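PDB 5K6D: salivary protein FS50 from Xenopsylla cheopis, which blocks the host voltage-gated sodium channel Nav1.5 and so acts as an ion-channel toxin in flea saliva. Local coordinates for residues D38-K41 with A42-D46; W2-S5 with E6-K10; D46-C49 with T50-L54. One frame throughout, in Å; residues are numbered along the deposited sequence. Where two conformers were deposited one is given.

Interaction 1 of 3, residues D38-K41 with A42-D46; sequences DQKK and AGKCD
D38 O receives the amide of A42 at 2.8 Å from A42 N, and this is the first of four consecutive i to i+4 bonds that join the opening turn of helix 38-51 to the next. G43 N reaches Q39 O at 3.1 Å, K44 N reaches K40 O at 2.9 Å, and C45 N reaches K41 O at 2.9 Å. The last two are the straighter, with N-H...O angles of 166° and 162°. K40 N is hydrogen-bonded to OG of S37, just ahead of the helix, so the helix starts with a side-chain acceptor.

Carbon contacts follow the same ladder. The methyl of A42 lies beside the backbone, its CB 3.3 Å from D38 O. K44 does more: its CG passes 3.4 Å from K40 O, and a bend at chi3 (-91°) turns the chain back toward the helix start. There CE of K44 comes 4.1 Å from K41 CA, and the ammonium finds D36 in a salt bridge. K41 behaves differently. With its chain extended beyond CG, it sends NZ to the carbonyl oxygens of G34 and C32 in the loop ahead of the helix, while the shaft of the side chain touches C60.

The covalent element is C45, the buried member of the group. SG stands anti to the backbone N and is bonded to C73, while CB sits 3.4 Å from K41 O.

The chemistry divides this turn: K41 and K44 reach back to the preceding loop, one through carbonyl acceptors and the other through a carboxylate, whereas on the buried side the sulfur of C45 fixes the helix to the sheet. An acid in the first turn, D38, would also be expected to suit the helix dipole.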
loop_
_atom_site.group_PDB
_atom_site.type_symbol
_atom_site.label_atom_id
_atom_site.label_comp_id
_atom_site.label_asym_id
_atom_site.label_seq_id
_atom_site.Cartn_x
_atom_site.Cartn_y
_atom_site.Cartn_z
ATOM N N ASP A 38 -13.146 -0.579 8.979
ATOM C CA ASP A 38 -12.569 -1.199 7.797
ATOM C C ASP A 38 -12.835 -0.355 6.552
ATOM O O ASP A 38 -11.981 -0.286 5.671
ATOM C CB ASP A 38 -13.108 -2.616 7.607
ATOM C CG ASP A 38 -12.471 -3.616 8.559
ATOM O OD1 ASP A 38 -11.322 -3.390 8.987
ATOM O OD2 ASP A 38 -13.122 -4.632 8.869
ATOM N N GLN A 39 -13.994 0.295 6.480
ATOM C CA GLN A 39 -14.287 1.153 5.335
ATOM C C GLN A 39 -13.349 2.351 5.285
ATOM O O GLN A 39 -12.842 2.699 4.220
ATOM C CB GLN A 39 -15.742 1.617 5.363
ATOM C CG GLN A 39 -16.699 0.596 4.779
ATOM C CD GLN A 39 -16.607 0.535 3.269
ATOM O OE1 GLN A 39 -16.929 1.499 2.581
ATOM N NE2 GLN A 39 -16.155 -0.598 2.745
ATOM N N LYS A 40 -13.115 2.988 6.428
ATOM C CA LYS A 40 -12.213 4.134 6.453
ATOM C C LYS A 40 -10.783 3.705 6.125
ATOM O O LYS A 40 -10.084 4.377 5.352
ATOM C CB LYS A 40 -12.266 4.849 7.808
ATOM C CG LYS A 40 -11.323 6.050 7.868
ATOM C CD LYS A 40 -11.540 6.913 9.098
ATOM C CE LYS A 40 -12.854 7.670 9.023
ATOM N NZ LYS A 40 -12.907 8.743 10.056
ATOM N N LYS A 41 -10.345 2.585 6.692
ATOM C CA LYS A 41 -9.029 2.040 6.362
ATOM C C LYS A 41 -8.926 1.735 4.865
ATOM O O LYS A 41 -7.883 1.964 4.249
ATOM C CB LYS A 41 -8.740 0.776 7.166
ATOM C CG LYS A 41 -8.514 0.999 8.644
ATOM C CD LYS A 41 -8.366 -0.326 9.365
ATOM C CE LYS A 41 -7.950 -0.128 10.809
ATOM N NZ LYS A 41 -7.538 -1.419 11.432
ATOM N N ALA A 42 -9.999 1.200 4.283
ATOM C CA ALA A 42 -10.007 0.892 2.857
ATOM C C ALA A 42 -9.791 2.151 2.031
ATOM O O ALA A 42 -9.097 2.126 1.016
ATOM C CB ALA A 42 -11.303 0.215 2.457
ATOM N N GLY A 43 -10.393 3.254 2.461
ATOM C CA GLY A 43 -10.226 4.517 1.767
ATOM C C GLY A 43 -8.812 5.060 1.905
ATOM O O GLY A 43 -8.213 5.534 0.933
ATOM N N LYS A 44 -8.268 4.997 3.114
ATOM C CA LYS A 44 -6.895 5.436 3.325
ATOM C C LYS A 44 -5.935 4.627 2.464
ATOM O O LYS A 44 -5.031 5.172 1.834
ATOM C CB LYS A 44 -6.491 5.308 4.791
ATOM C CG LYS A 44 -7.232 6.232 5.726
ATOM C CD LYS A 44 -6.582 6.286 7.103
ATOM C CE LYS A 44 -7.161 5.254 8.051
ATOM N NZ LYS A 44 -6.587 5.379 9.426
ATOM N N CYS A 45 -6.131 3.317 2.444
ATOM C CA CYS A 45 -5.260 2.438 1.685
ATOM C C CYS A 45 -5.385 2.718 0.196
ATOM O O CYS A 45 -4.379 2.873 -0.491
ATOM C CB CYS A 45 -5.591 0.982 2.006
ATOM S SG CYS A 45 -4.753 -0.234 0.974
ATOM N N ASP A 46 -6.609 2.808 -0.314
ATOM C CA ASP A 46 -6.753 3.024 -1.738
ATOM C C ASP A 46 -6.093 4.326 -2.176
ATOM O O ASP A 46 -5.418 4.367 -3.200
ATOM C CB ASP A 46 -8.215 3.004 -2.156
ATOM C CG ASP A 46 -8.364 2.761 -3.633
ATOM O OD1 ASP A 46 -8.118 1.618 -4.080
ATOM O OD2 ASP A 46 -8.672 3.717 -4.354
#

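Interaction 2 of 3, residues W2-S5 with E6-K10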
loop_
_atom_site.group_PDB
_atom_site.type_symbol
_atom_site.label_atom_id
_atom_site.label_comp_id
_atom_site.label_asym_id
_atom_site.label_seq_id
_atom_site.Cartn_x
_atom_site.Cartn_y
_atom_site.Cartn_z
ATOM N N TRP A 2 7.371 -2.182 -12.104
ATOM C CA TRP A 2 6.790 -1.087 -11.344
ATOM C C TRP A 2 7.785 -0.592 -10.318
ATOM O O TRP A 2 8.285 -1.366 -9.500
ATOM C CB TRP A 2 5.502 -1.542 -10.666
ATOM C CG TRP A 2 4.700 -0.471 -10.001
ATOM C CD1 TRP A 2 4.745 0.877 -10.226
ATOM C CD2 TRP A 2 3.717 -0.676 -8.992
ATOM N NE1 TRP A 2 3.841 1.521 -9.409
ATOM C CE2 TRP A 2 3.197 0.584 -8.645
ATOM C CE3 TRP A 2 3.224 -1.810 -8.347
ATOM C CZ2 TRP A 2 2.215 0.734 -7.678
ATOM C CZ3 TRP A 2 2.255 -1.660 -7.396
ATOM C CH2 TRP A 2 1.756 -0.401 -7.067
ATOM N N LYS A 3 8.074 0.698 -10.377
ATOM C CA LYS A 3 8.903 1.336 -9.368
ATOM C C LYS A 3 8.047 2.216 -8.470
ATOM O O LYS A 3 7.160 2.930 -8.949
ATOM C CB LYS A 3 10.011 2.164 -10.011
ATOM C CG LYS A 3 11.000 1.336 -10.812
ATOM C CD LYS A 3 12.208 2.163 -11.218
ATOM C CE LYS A 3 13.068 1.426 -12.228
ATOM N NZ LYS A 3 12.336 1.203 -13.507
ATOM N N VAL A 4 8.308 2.158 -7.170
ATOM C CA VAL A 4 7.574 2.965 -6.203
ATOM C C VAL A 4 8.563 3.654 -5.274
ATOM O O VAL A 4 9.756 3.342 -5.264
ATOM C CB VAL A 4 6.584 2.118 -5.368
ATOM C CG1 VAL A 4 5.529 1.466 -6.265
ATOM C CG2 VAL A 4 7.325 1.063 -4.552
ATOM N N SER A 5 8.071 4.601 -4.484
ATOM C CA SER A 5 8.944 5.364 -3.595
ATOM C C SER A 5 9.070 4.732 -2.209
ATOM O O SER A 5 8.253 3.890 -1.818
ATOM C CB SER A 5 8.415 6.782 -3.451
ATOM O OG SER A 5 7.161 6.756 -2.789
ATOM N N GLU A 6 10.077 5.164 -1.453
ATOM C CA GLU A 6 10.133 4.826 -0.037
ATOM C C GLU A 6 8.846 5.216 0.684
ATOM O O GLU A 6 8.350 4.482 1.537
ATOM C CB GLU A 6 11.301 5.524 0.651
ATOM C CG GLU A 6 12.665 5.071 0.205
ATOM C CD GLU A 6 13.786 5.659 1.051
ATOM O OE1 GLU A 6 13.555 6.635 1.787
ATOM O OE2 GLU A 6 14.918 5.127 0.985
ATOM N N ARG A 7 8.315 6.388 0.357
ATOM C CA ARG A 7 7.071 6.837 0.968
ATOM C C ARG A 7 5.951 5.837 0.742
ATOM O O ARG A 7 5.161 5.561 1.642
ATOM C CB ARG A 7 6.678 8.201 0.423
ATOM C CG ARG A 7 7.598 9.305 0.868
ATOM C CD ARG A 7 7.194 10.605 0.226
ATOM N NE ARG A 7 5.932 11.128 0.750
ATOM C CZ ARG A 7 4.843 11.378 0.028
ATOM N NH1 ARG A 7 4.802 11.123 -1.282
ATOM N NH2 ARG A 7 3.783 11.896 0.631
ATOM N N CYS A 8 5.890 5.284 -0.462
ATOM C CA CYS A 8 4.914 4.250 -0.754
ATOM C C CYS A 8 5.065 3.065 0.193
ATOM O O CYS A 8 4.084 2.636 0.820
ATOM C CB CYS A 8 5.057 3.799 -2.207
ATOM S SG CYS A 8 4.212 2.277 -2.633
ATOM N N LEU A 9 6.287 2.548 0.303
ATOM C CA LEU A 9 6.516 1.292 1.005
ATOM C C LEU A 9 6.541 1.442 2.522
ATOM O O LEU A 9 5.860 0.698 3.228
ATOM C CB LEU A 9 7.824 0.657 0.525
ATOM C CG LEU A 9 7.827 0.218 -0.944
ATOM C CD1 LEU A 9 9.180 -0.333 -1.340
ATOM C CD2 LEU A 9 6.744 -0.824 -1.207
ATOM N N LYS A 10 7.337 2.373 3.037
ATOM C CA LYS A 10 7.450 2.483 4.497
ATOM C C LYS A 10 6.649 3.654 5.077
ATOM O O LYS A 10 6.528 3.771 6.300
ATOM C CB LYS A 10 8.923 2.565 4.935
ATOM C CG LYS A 10 9.694 3.788 4.490
ATOM C CD LYS A 10 11.133 3.733 5.022
ATOM C CE LYS A 10 11.920 4.986 4.689
ATOM N NZ LYS A 10 13.308 4.889 5.221
HETATM O O HOH W 1 6.455 9.454 -3.128
#
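V4 and L9 meet with their side chains at about a right angle: the CG2 methyl of V4 lies against the branch point of L9, 3.7 Å from its CG. The same valine backs onto C8, with V4 CB 3.6 Å from C8 SG. That sulfur is carried anti to the backbone N (chi1 166°), which turns it toward V4. On its far branch V4 presents CG1 to one face of the W2 indole, 3.4 Å above the plane and offset toward the rim.

S5 is the N-cap of helix 6-10. Its OG, held between the backbone N and the carbonyl carbon at chi1 66°, faces into the first turn and accepts from C8 N at 3.0 Å, with an N-H...O angle of 155°. S5 O serves the next turn, taking the amide of L9 at 3.2 Å from L9 N. The hydroxyl also meets a water at 2.8 Å from OG; this water accepts from R7 NH1, in the plane of the guanidinium edge, and so links the cap to the arginine.

Strand 3-4 pairs with strand 19-20 through V4 and Q19, and Q19 also touches L9 and E6 from that strand. Past the cap, helix 6-10 is stapled by the C8-C53 disulfide to the turn just beyond helix 38-51.

Interaction 3 of 3, residues D46-C49 with T50-L54; sequences DKHC and TGVCL
H48 and V52, one turn apart, carry the side-chain contact here. H48 holds its ring anti to the backbone N (chi1 -179°), which swings the imidazole toward the helix end, and V52 CB sits over one face in a CH-pi contact, 4.1 Å from the ring centroid. Both V52 methyls lie on that same face side, CG1 nearest H48 CE1 and CG2 nearest H48 ND1. On the same side of the ring plane, C53 SG comes in obliquely, 3.9 Å from H48 CD2. The ring's NE2 probably hydrogen-bonds to C8 O, which would help set the ring's rotation.

T50 keeps OG1 between the backbone N and the carbonyl carbon, near two waters: one lies 2.8 Å from OG1 and donates to D46 OD2, and another accepts from NZ of K47. K47 reaches that second water by curling, bent at chi2 and chi3, so that its chain crosses T50 at about a right angle.

The cysteines here belong to the cysteine-stabilised alpha/beta motif known from scorpion toxins and defensins: C49 and C45, one turn apart on the helix, bond to C75 and C73 on strand 73-76.

The helix also unwinds here. T50 N still bonds to D46 O and G51 N to K47 O (2.7 Å), but H48 O takes two amides: V52 N at 2.9 Å, from above the carbonyl plane, and C53 N at 3.0 Å, nearly along the C=O axis. This second bond spans five residues rather than four, and at L54 phi turns positive.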
loop_
_atom_site.group_PDB
_atom_site.type_symbol
_atom_site.label_atom_id
_atom_site.label_comp_id
_atom_site.label_asym_id
_atom_site.label_seq_id
_atom_site.Cartn_x
_atom_site.Cartn_y
_atom_site.Cartn_z
ATOM N N ASP A 46 -6.609 2.808 -0.314
ATOM C CA ASP A 46 -6.753 3.024 -1.738
ATOM C C ASP A 46 -6.093 4.326 -2.176
ATOM O O ASP A 46 -5.418 4.367 -3.200
ATOM C CB ASP A 46 -8.215 3.004 -2.156
ATOM C CG ASP A 46 -8.364 2.761 -3.633
ATOM O OD1 ASP A 46 -8.118 1.618 -4.080
ATOM O OD2 ASP A 46 -8.672 3.717 -4.354
ATOM N N LYS A 47 -6.276 5.386 -1.392
ATOM C CA LYS A 47 -5.686 6.676 -1.727
ATOM C C LYS A 47 -4.167 6.681 -1.567
ATOM O O LYS A 47 -3.464 7.294 -2.366
ATOM C CB LYS A 47 -6.321 7.775 -0.874
ATOM C CG LYS A 47 -5.656 9.147 -0.967
ATOM C CD LYS A 47 -5.540 9.736 -2.372
ATOM C CE LYS A 47 -6.884 9.999 -3.019
ATOM N NZ LYS A 47 -6.742 10.912 -4.197
ATOM N N HIS A 48 -3.638 6.019 -0.546
ATOM C CA HIS A 48 -2.187 5.885 -0.465
ATOM C C HIS A 48 -1.668 5.182 -1.722
ATOM O O HIS A 48 -0.666 5.590 -2.323
ATOM C CB HIS A 48 -1.787 5.126 0.803
ATOM C CG HIS A 48 -0.313 4.964 0.963
ATOM N ND1 HIS A 48 0.509 5.951 1.470
ATOM C CD2 HIS A 48 0.489 3.923 0.638
ATOM C CE1 HIS A 48 1.756 5.509 1.463
ATOM N NE2 HIS A 48 1.769 4.283 0.965
ATOM N N CYS A 49 -2.380 4.150 -2.145
ATOM C CA CYS A 49 -1.970 3.401 -3.322
ATOM C C CYS A 49 -2.011 4.225 -4.597
ATOM O O CYS A 49 -1.075 4.174 -5.393
ATOM C CB CYS A 49 -2.832 2.152 -3.492
ATOM S SG CYS A 49 -2.584 0.935 -2.181
ATOM N N THR A 50 -3.086 4.979 -4.813
ATOM C CA THR A 50 -3.177 5.761 -6.043
ATOM C C THR A 50 -2.369 7.056 -5.961
ATOM O O THR A 50 -1.774 7.490 -6.952
ATOM C CB THR A 50 -4.628 6.123 -6.397
ATOM O OG1 THR A 50 -5.194 6.917 -5.345
ATOM C CG2 THR A 50 -5.476 4.866 -6.620
ATOM N N GLY A 51 -2.355 7.684 -4.786
ATOM C CA GLY A 51 -1.757 8.994 -4.643
ATOM C C GLY A 51 -0.289 9.016 -4.293
ATOM O O GLY A 51 0.388 9.999 -4.580
ATOM N N VAL A 52 0.202 7.958 -3.658
ATOM C CA VAL A 52 1.601 7.907 -3.243
ATOM C C VAL A 52 2.347 6.802 -3.988
ATOM O O VAL A 52 3.399 7.056 -4.570
ATOM C CB VAL A 52 1.737 7.731 -1.700
ATOM C CG1 VAL A 52 3.201 7.673 -1.294
ATOM C CG2 VAL A 52 1.032 8.883 -0.962
ATOM N N CYS A 53 1.792 5.595 -4.013
ATOM C CA CYS A 53 2.398 4.514 -4.795
ATOM C C CYS A 53 2.172 4.660 -6.303
ATOM O O CYS A 53 2.836 3.994 -7.085
ATOM C CB CYS A 53 1.868 3.152 -4.330
ATOM S SG CYS A 53 2.238 2.742 -2.598
ATOM N N LEU A 54 1.233 5.518 -6.697
ATOM C CA LEU A 54 0.893 5.763 -8.102
ATOM C C LEU A 54 0.456 4.478 -8.799
ATOM O O LEU A 54 0.762 4.235 -9.971
ATOM C CB LEU A 54 2.066 6.419 -8.837
ATOM C CG LEU A 54 2.654 7.660 -8.153
ATOM C CD1 LEU A 54 3.783 8.246 -8.986
ATOM C CD2 LEU A 54 1.584 8.706 -7.876
HETATM O O HOH W 2 -7.803 6.514 -4.418
HETATM O O HOH W 3 -4.980 9.607 -5.976
#

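Overall arrangement
Interaction 2 comes first along the chain, at the N-terminus, followed by interactions 1 and 3 in succession on helix 38-51, where they share D46. The centres of interactions 1 and 3 are about 11 Å apart, at the start of helix 38-51 and at its end, running on into the turn beyond. The centre of interaction 2 is about 18 Å from that of interaction 1, across the centre of the chain, but about 10 Å from that of interaction 3. The latter two touch directly: besides their shared disulfide, W2 CZ2 packs 3.4 Å from C53 O. In this small 78-residue secreted toxin, covalent links thus join the N-terminal segment, helix and sheet into one unit.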